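Local structure of nitroreductase (Desulfitobacterium hafniense, 3PXV) at residues Lys56-Met59 against Gln60-Ala64. The protein binds flavin mononucleotide and, as a member of the nitroreductase family, probably acts as an FMN-dependent oxidoreductase. Sequence-based numbering, arbitrary orientation.
Sequences KELM and QEMEA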
loop_
_atom_site.group_PDB
_atom_site.type_symbol
_atom_site.label_atom_id
_atom_site.label_comp_id
_atom_site.label_asym_id
_atom_site.label_seq_id
_atom_site.Cartn_x
_atom_site.Cartn_y
_atom_site.Cartn_z
ATOM N N LYS B 56 23.813 -3.676 -12.393
ATOM C CA LYS B 56 23.431 -4.914 -13.083
ATOM C C LYS B 56 23.970 -6.167 -12.389
ATOM O O LYS B 56 23.250 -7.152 -12.191
ATOM C CB LYS B 56 23.903 -4.877 -14.534
ATOM C CG LYS B 56 23.305 -5.978 -15.420
ATOM C CD LYS B 56 23.834 -5.916 -16.887
ATOM C CE LYS B 56 23.016 -6.836 -17.821
ATOM N NZ LYS B 56 23.519 -6.889 -19.238
ATOM N N GLU B 57 25.233 -6.112 -12.003
ATOM C CA GLU B 57 25.873 -7.248 -11.366
ATOM C C GLU B 57 25.095 -7.688 -10.127
ATOM O O GLU B 57 24.749 -8.865 -10.003
ATOM C CB GLU B 57 27.337 -6.923 -11.016
ATOM C CG GLU B 57 28.094 -8.038 -10.296
ATOM C CD GLU B 57 28.159 -9.326 -11.107
ATOM O OE1 GLU B 57 28.016 -9.258 -12.350
ATOM O OE2 GLU B 57 28.352 -10.405 -10.504
ATOM N N LEU B 58 24.790 -6.739 -9.237
ATOM C CA LEU B 58 24.085 -7.045 -7.985
ATOM C C LEU B 58 22.705 -7.609 -8.301
ATOM O O LEU B 58 22.257 -8.549 -7.670
ATOM C CB LEU B 58 23.990 -5.792 -7.089
ATOM C CG LEU B 58 23.238 -5.864 -5.751
ATOM C CD1 LEU B 58 23.762 -6.976 -4.851
ATOM C CD2 LEU B 58 23.318 -4.541 -5.026
HETATM N N MSE B 59 22.033 -7.030 -9.288
HETATM C CA MSE B 59 20.711 -7.501 -9.676
HETATM C C MSE B 59 20.767 -8.955 -10.155
HETATM O O MSE B 59 19.981 -9.776 -9.698
HETATM C CB MSE B 59 20.091 -6.585 -10.733
HETATM C CG MSE B 59 19.650 -5.215 -10.182
HETATM SE SE MSE B 59 18.419 -4.365 -11.378
HETATM C CE MSE B 59 17.037 -5.679 -11.256
ATOM N N GLN B 60 21.704 -9.266 -11.062
ATOM C CA GLN B 60 21.889 -10.644 -11.560
ATOM C C GLN B 60 22.220 -11.621 -10.431
ATOM O O GLN B 60 21.761 -12.761 -10.438
ATOM C CB GLN B 60 22.997 -10.733 -12.636
ATOM C CG GLN B 60 22.687 -10.068 -13.998
ATOM C CD GLN B 60 23.836 -10.247 -15.033
ATOM O OE1 GLN B 60 25.014 -10.240 -14.681
ATOM N NE2 GLN B 60 23.476 -10.403 -16.306
ATOM N N GLU B 61 23.019 -11.185 -9.466
ATOM C CA GLU B 61 23.405 -12.080 -8.375
ATOM C C GLU B 61 22.229 -12.416 -7.478
ATOM O O GLU B 61 22.052 -13.559 -7.093
ATOM C CB GLU B 61 24.586 -11.509 -7.577
ATOM C CG GLU B 61 25.904 -11.495 -8.354
ATOM C CD GLU B 61 27.112 -11.077 -7.526
ATOM O OE1 GLU B 61 27.045 -11.154 -6.282
ATOM O OE2 GLU B 61 28.154 -10.700 -8.122
HETATM N N MSE B 62 21.407 -11.422 -7.174
HETATM C CA MSE B 62 20.262 -11.631 -6.328
HETATM C C MSE B 62 19.251 -12.514 -7.063
HETATM O O MSE B 62 18.562 -13.342 -6.453
HETATM C CB MSE B 62 19.635 -10.280 -5.921
HETATM C CG MSE B 62 20.507 -9.447 -5.020
HETATM SE SE MSE B 62 19.778 -7.695 -4.611
HETATM C CE MSE B 62 18.158 -8.288 -3.797
ATOM N N GLU B 63 19.179 -12.348 -8.380
ATOM C CA GLU B 63 18.251 -13.128 -9.196
ATOM C C GLU B 63 18.664 -14.598 -9.208
ATOM O O GLU B 63 17.834 -15.480 -8.994
ATOM C CB GLU B 63 18.183 -12.574 -10.630
ATOM C CG GLU B 63 17.128 -13.285 -11.507
ATOM C CD GLU B 63 16.970 -12.662 -12.892
ATOM O OE1 GLU B 63 17.985 -12.406 -13.557
ATOM O OE2 GLU B 63 15.818 -12.447 -13.319
ATOM N N ALA B 64 19.947 -14.845 -9.467
ATOM C CA ALA B 64 20.482 -16.200 -9.524
ATOM C C ALA B 64 20.395 -16.882 -8.159
ATOM O O ALA B 64 20.124 -18.075 -8.081
ATOM C CB ALA B 64 21.913 -16.191 -10.050
#
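The first turns of helix 56-72 bring E57 and E61 together on the outside of the helix, one turn apart, alongside a regular ladder of i to i+4 backbone hydrogen bonds. Q60 N reaches K56 O at 2.9 Å in a nearly straight bond (174°), and E61, M62 and E63 continue the pattern by donating to the carbonyls of E57, L58 and M59. At the carboxylates, E57 OE2 lies only 2.4 Å from E61 OE2, a separation too short to be taken at face value, with the two planes turned 77° against each other. E57 has CG anti to its backbone N, and a bend at chi2 (60°) brings its carboxylate to the end of E61, which runs out extended. The other oxygen of E61, OE1, forms salt bridges with R153 and R146, whose positive charges probably offset the repulsion between the two acids. With an alanine here in place of E61, both arginines would probably lose this carboxylate mate and the E57 carboxylate would be freer to turn. On the buried face, L58 CD1 packs against SE of M62, a selenomethionine, at 4.1 Å. L58 and M62 rest on F150 of helix 147-154, M59 and M62 touch M96 of strand 95-101, and L58 also touches V188 of the second subunit. E63 OE2 accepts hydrogen bonds from the backbone N of L89 and F90, tying the helix to the loop leading into strand 95-101.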